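Local coordinates for protein decaprenyl diphosphate synthase (Rhodobacter capsulatus, PDB 3MZV) that probably makes long-chain all-trans polyprenyl diphosphates, precursors of quinone side chains, by adding isopentenyl diphosphate units to farnesyl diphosphate with magnesium, at residues B[10-22]-B[316-328]. Numbering follows the deposited sequence. Where two conformers were deposited one is given.
Sequences PHDRLAQALAEDM and PLRQMLDDLADYV
In Met320, CG beside the backbone N (chi1 -79°) and an extended chi2 carry SD to 3.8 Å from Leu14 CA, and the bend at chi3 then turns CE toward Ala17 CB. Arg13, bent at chi2 and chi3, folds across this thioether at about a right angle, with Met320 CG over the centre of one guanidinium face. A water held by Arg13 NH1 donates to Pro316 O; in one of two Gln319 conformers, and doubtful to that extent, it also donates to Gln319 OE1, which takes a weak hydrogen bond from Arg13 NH2 (2.8 Å, 119°). The salt bridge from Arg13 NH2 to Asp323 OD2 is long, at 3.9 Å. Replacing Met320 by an alanine is likely to open a gap beside Leu14 and Ala17 and leave the Arg13 guanidinium freer to turn. In this predominantly helical isoprenoid synthase fold, helix 11-17 runs roughly antiparallel to the C-terminal helix 316-328 (150°, axes 9.7 Å apart). Inward, Leu14 divides its methyls: CD1 meets Leu317 CD2, and CD2 meets Leu324 CD2 at 3.9 Å, Leu324 also resting on helix 199-224. At the first ordered residue, Pro10 CB packs on Tyr327 CB (3.7 Å), while His11 CB makes a CH-pi contact over the Tyr327 ring, 4.3 Å from its centroid.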
loop_
_atom_site.group_PDB
_atom_site.type_symbol
_atom_site.label_atom_id
_atom_site.label_comp_id
_atom_site.label_asym_id
_atom_site.label_seq_id
_atom_site.Cartn_x
_atom_site.Cartn_y
_atom_site.Cartn_z
ATOM N N PRO B 10 -23.853 22.846 -3.763
ATOM C CA PRO B 10 -22.623 22.996 -4.560
ATOM C C PRO B 10 -22.017 21.674 -5.010
ATOM O O PRO B 10 -21.672 21.518 -6.195
ATOM C CB PRO B 10 -21.673 23.747 -3.600
ATOM C CG PRO B 10 -22.632 24.582 -2.764
ATOM C CD PRO B 10 -23.793 23.633 -2.518
ATOM N N HIS B 11 -21.892 20.738 -4.072
ATOM C CA HIS B 11 -21.494 19.384 -4.392
ATOM C C HIS B 11 -22.330 18.776 -5.554
ATOM O O HIS B 11 -21.783 18.164 -6.464
ATOM C CB HIS B 11 -21.597 18.481 -3.160
ATOM C CG HIS B 11 -21.167 17.073 -3.426
ATOM N ND1 HIS B 11 -21.962 16.167 -4.102
ATOM C CD2 HIS B 11 -20.008 16.424 -3.155
ATOM C CE1 HIS B 11 -21.319 15.016 -4.217
ATOM N NE2 HIS B 11 -20.137 15.145 -3.640
ATOM N N ASP B 12 -23.649 18.957 -5.503
ATOM C CA ASP B 12 -24.577 18.415 -6.523
ATOM C C ASP B 12 -24.575 19.124 -7.911
ATOM O O ASP B 12 -24.736 18.449 -8.927
ATOM C CB ASP B 12 -26.002 18.361 -5.939
ATOM C CG ASP B 12 -26.046 17.597 -4.612
ATOM O OD1 ASP B 12 -25.576 16.430 -4.586
ATOM O OD2 ASP B 12 -26.489 18.176 -3.594
ATOM N N ARG B 13 -24.399 20.454 -7.951
ATOM C CA ARG B 13 -24.253 21.199 -9.233
ATOM C C ARG B 13 -22.981 20.776 -9.974
ATOM O O ARG B 13 -22.971 20.533 -11.190
ATOM C CB ARG B 13 -24.187 22.711 -8.996
ATOM C CG ARG B 13 -25.322 23.533 -9.604
ATOM C CD ARG B 13 -24.855 24.486 -10.738
ATOM N NE ARG B 13 -24.302 25.753 -10.224
ATOM C CZ ARG B 13 -23.617 26.651 -10.944
ATOM N NH1 ARG B 13 -23.376 26.445 -12.236
ATOM N NH2 ARG B 13 -23.156 27.760 -10.365
ATOM N N LEU B 14 -21.906 20.712 -9.206
ATOM C CA LEU B 14 -20.648 20.281 -9.716
ATOM C C LEU B 14 -20.828 18.850 -10.157
ATOM O O LEU B 14 -20.381 18.480 -11.226
ATOM C CB LEU B 14 -19.585 20.411 -8.609
ATOM C CG LEU B 14 -18.118 20.144 -8.902
ATOM C CD1 LEU B 14 -17.583 20.807 -10.159
ATOM C CD2 LEU B 14 -17.330 20.586 -7.655
ATOM N N ALA B 15 -21.496 18.044 -9.332
ATOM C CA ALA B 15 -21.719 16.612 -9.659
ATOM C C ALA B 15 -22.505 16.435 -10.934
ATOM O O ALA B 15 -22.174 15.575 -11.740
ATOM C CB ALA B 15 -22.434 15.875 -8.511
ATOM N N GLN B 16 -23.494 17.289 -11.160
ATOM C CA GLN B 16 -24.321 17.179 -12.360
ATOM C C GLN B 16 -23.550 17.634 -13.625
ATOM O O GLN B 16 -23.749 17.071 -14.705
ATOM C CB GLN B 16 -25.675 17.921 -12.172
ATOM C CG GLN B 16 -26.629 17.183 -11.162
ATOM C CD GLN B 16 -27.683 18.082 -10.449
ATOM O OE1 GLN B 16 -28.042 19.165 -10.932
ATOM N NE2 GLN B 16 -28.208 17.599 -9.305
ATOM N N ALA B 17 -22.660 18.625 -13.472
ATOM C CA ALA B 17 -21.828 19.099 -14.573
ATOM C C ALA B 17 -20.787 18.055 -14.934
ATOM O O ALA B 17 -20.375 17.951 -16.080
ATOM C CB ALA B 17 -21.137 20.414 -14.208
ATOM N N LEU B 18 -20.347 17.281 -13.956
ATOM C CA LEU B 18 -19.346 16.235 -14.216
ATOM C C LEU B 18 -19.952 14.828 -14.351
ATOM O O LEU B 18 -19.222 13.835 -14.374
ATOM C CB LEU B 18 -18.326 16.248 -13.083
ATOM C CG LEU B 18 -17.538 17.559 -12.933
ATOM C CD1 LEU B 18 -16.707 17.474 -11.700
ATOM C CD2 LEU B 18 -16.679 17.741 -14.204
ATOM N N ALA B 19 -21.274 14.755 -14.460
ATOM C CA ALA B 19 -22.040 13.485 -14.427
ATOM C C ALA B 19 -21.497 12.455 -15.364
ATOM O O ALA B 19 -21.264 11.276 -15.003
ATOM C CB ALA B 19 -23.547 13.758 -14.753
ATOM N N GLU B 20 -21.258 12.886 -16.590
ATOM C CA GLU B 20 -20.805 11.962 -17.603
ATOM C C GLU B 20 -19.410 11.427 -17.321
ATOM O O GLU B 20 -19.155 10.236 -17.496
ATOM C CB GLU B 20 -20.839 12.647 -18.934
ATOM C CG GLU B 20 -20.235 11.874 -20.011
ATOM C CD GLU B 20 -20.747 12.284 -21.362
ATOM O OE1 GLU B 20 -21.446 13.312 -21.467
ATOM O OE2 GLU B 20 -20.464 11.543 -22.314
ATOM N N ASP B 21 -18.500 12.318 -16.905
ATOM C CA ASP B 21 -17.142 11.904 -16.571
ATOM C C ASP B 21 -17.138 10.998 -15.337
ATOM O O ASP B 21 -16.347 10.066 -15.250
ATOM C CB ASP B 21 -16.286 13.171 -16.303
ATOM C CG ASP B 21 -15.808 13.855 -17.614
ATOM O OD1 ASP B 21 -15.919 13.271 -18.705
ATOM O OD2 ASP B 21 -15.303 14.980 -17.551
ATOM N N MET B 22 -18.004 11.301 -14.378
ATOM C CA MET B 22 -18.010 10.568 -13.099
ATOM C C MET B 22 -18.565 9.157 -13.360
ATOM O O MET B 22 -18.167 8.207 -12.681
ATOM C CB MET B 22 -18.823 11.292 -12.017
ATOM C CG MET B 22 -18.006 12.297 -11.140
ATOM S SD MET B 22 -16.547 11.621 -10.268
ATOM C CE MET B 22 -17.171 10.038 -9.735
ATOM N N PRO B 316 -17.323 28.062 -16.277
ATOM C CA PRO B 316 -18.320 27.758 -15.246
ATOM C C PRO B 316 -17.751 26.895 -14.097
ATOM O O PRO B 316 -18.228 26.971 -12.980
ATOM C CB PRO B 316 -19.411 27.002 -16.013
ATOM C CG PRO B 316 -19.188 27.347 -17.482
ATOM C CD PRO B 316 -17.749 27.666 -17.635
ATOM N N LEU B 317 -16.767 26.050 -14.400
ATOM C CA LEU B 317 -16.174 25.202 -13.381
ATOM C C LEU B 317 -15.366 26.000 -12.382
ATOM O O LEU B 317 -15.305 25.618 -11.226
ATOM C CB LEU B 317 -15.309 24.113 -13.998
ATOM C CG LEU B 317 -16.046 22.965 -14.709
ATOM C CD1 LEU B 317 -15.036 22.131 -15.467
ATOM C CD2 LEU B 317 -16.877 22.100 -13.720
ATOM N N ARG B 318 -14.769 27.112 -12.798
ATOM C CA ARG B 318 -14.083 27.955 -11.839
ATOM C C ARG B 318 -15.069 28.464 -10.778
ATOM O O ARG B 318 -14.783 28.376 -9.593
ATOM C CB ARG B 318 -13.367 29.125 -12.490
ATOM C CG ARG B 318 -12.345 29.742 -11.588
ATOM C CD ARG B 318 -11.693 30.929 -12.180
ATOM N NE ARG B 318 -12.570 32.086 -12.058
ATOM C CZ ARG B 318 -12.315 33.300 -12.558
ATOM N NH1 ARG B 318 -11.201 33.557 -13.234
ATOM N NH2 ARG B 318 -13.190 34.286 -12.362
ATOM N N GLN B 319 -16.226 28.951 -11.203
ATOM C CA GLN B 319 -17.216 29.439 -10.253
ATOM C C GLN B 319 -17.721 28.296 -9.363
ATOM O O GLN B 319 -17.903 28.487 -8.187
ATOM C CB GLN B 319 -18.361 30.170 -10.961
ATOM C CG GLN B 319 -19.227 31.019 -10.039
ATOM C CD GLN B 319 -20.408 30.240 -9.474
ATOM O OE1 GLN B 319 -20.862 29.271 -10.082
ATOM N NE2 GLN B 319 -20.914 30.664 -8.315
ATOM N N MET B 320 -17.902 27.100 -9.912
ATOM C CA MET B 320 -18.361 25.993 -9.104
ATOM C C MET B 320 -17.312 25.605 -8.029
ATOM O O MET B 320 -17.684 25.251 -6.913
ATOM C CB MET B 320 -18.747 24.783 -9.972
ATOM C CG MET B 320 -20.137 24.895 -10.647
ATOM S SD MET B 320 -20.565 23.464 -11.736
ATOM C CE MET B 320 -20.117 24.237 -13.287
ATOM N N LEU B 321 -16.021 25.696 -8.353
ATOM C CA LEU B 321 -14.965 25.453 -7.377
ATOM C C LEU B 321 -14.921 26.529 -6.309
ATOM O O LEU B 321 -14.590 26.245 -5.162
ATOM C CB LEU B 321 -13.578 25.333 -8.052
ATOM C CG LEU B 321 -13.384 24.073 -8.908
ATOM C CD1 LEU B 321 -11.993 24.119 -9.595
ATOM C CD2 LEU B 321 -13.545 22.785 -8.122
ATOM N N ASP B 322 -15.233 27.748 -6.705
ATOM C CA ASP B 322 -15.401 28.852 -5.766
ATOM C C ASP B 322 -16.540 28.523 -4.768
ATOM O O ASP B 322 -16.336 28.597 -3.519
ATOM C CB ASP B 322 -15.655 30.150 -6.535
ATOM C CG ASP B 322 -15.398 31.412 -5.710
ATOM O OD1 ASP B 322 -16.145 31.656 -4.757
ATOM O OD2 ASP B 322 -14.485 32.195 -6.056
ATOM N N ASP B 323 -17.699 28.117 -5.285
ATOM C CA ASP B 323 -18.821 27.753 -4.411
ATOM C C ASP B 323 -18.434 26.540 -3.561
ATOM O O ASP B 323 -18.873 26.395 -2.422
ATOM C CB ASP B 323 -20.088 27.386 -5.189
ATOM C CG ASP B 323 -20.743 28.557 -5.876
ATOM O OD1 ASP B 323 -20.567 29.701 -5.458
ATOM O OD2 ASP B 323 -21.475 28.310 -6.856
ATOM N N LEU B 324 -17.636 25.644 -4.110
ATOM C CA LEU B 324 -17.265 24.464 -3.342
ATOM C C LEU B 324 -16.443 24.868 -2.087
ATOM O O LEU B 324 -16.553 24.225 -1.032
ATOM C CB LEU B 324 -16.518 23.477 -4.193
ATOM C CG LEU B 324 -16.114 22.150 -3.562
ATOM C CD1 LEU B 324 -17.328 21.295 -3.147
ATOM C CD2 LEU B 324 -15.192 21.401 -4.551
ATOM N N ALA B 325 -15.650 25.927 -2.186
ATOM C CA ALA B 325 -14.905 26.387 -1.022
ATOM C C ALA B 325 -15.838 26.877 0.060
ATOM O O ALA B 325 -15.607 26.564 1.232
ATOM C CB ALA B 325 -13.904 27.474 -1.396
ATOM N N ASP B 326 -16.902 27.600 -0.328
ATOM C CA ASP B 326 -17.950 27.990 0.622
ATOM C C ASP B 326 -18.577 26.735 1.247
ATOM O O ASP B 326 -18.684 26.618 2.465
ATOM C CB ASP B 326 -19.040 28.848 -0.057
ATOM C CG ASP B 326 -18.589 30.292 -0.289
ATOM O OD1 ASP B 326 -17.708 30.800 0.449
ATOM O OD2 ASP B 326 -19.127 30.957 -1.191
ATOM N N TYR B 327 -18.963 25.798 0.396
ATOM C CA TYR B 327 -19.575 24.531 0.805
ATOM C C TYR B 327 -18.765 23.776 1.857
ATOM O O TYR B 327 -19.345 23.374 2.833
ATOM C CB TYR B 327 -19.778 23.618 -0.400
ATOM C CG TYR B 327 -20.202 22.195 -0.071
ATOM C CD1 TYR B 327 -21.512 21.901 0.308
ATOM C CD2 TYR B 327 -19.285 21.160 -0.135
ATOM C CE1 TYR B 327 -21.895 20.579 0.596
ATOM C CE2 TYR B 327 -19.648 19.850 0.169
ATOM C CZ TYR B 327 -20.953 19.576 0.525
ATOM O OH TYR B 327 -21.282 18.282 0.827
ATOM N N VAL B 328 -17.452 23.689 1.703
ATOM C CA VAL B 328 -16.604 22.923 2.635
ATOM C C VAL B 328 -16.750 23.463 4.072
ATOM O O VAL B 328 -16.650 22.678 5.023
ATOM C CB VAL B 328 -15.119 22.888 2.171
ATOM C CG1 VAL B 328 -14.185 22.536 3.344
ATOM C CG2 VAL B 328 -14.936 21.893 1.013
HETATM O O HOH W 1 -20.144 23.991 -6.657
HETATM O O HOH W 2 -20.796 27.970 -12.723
#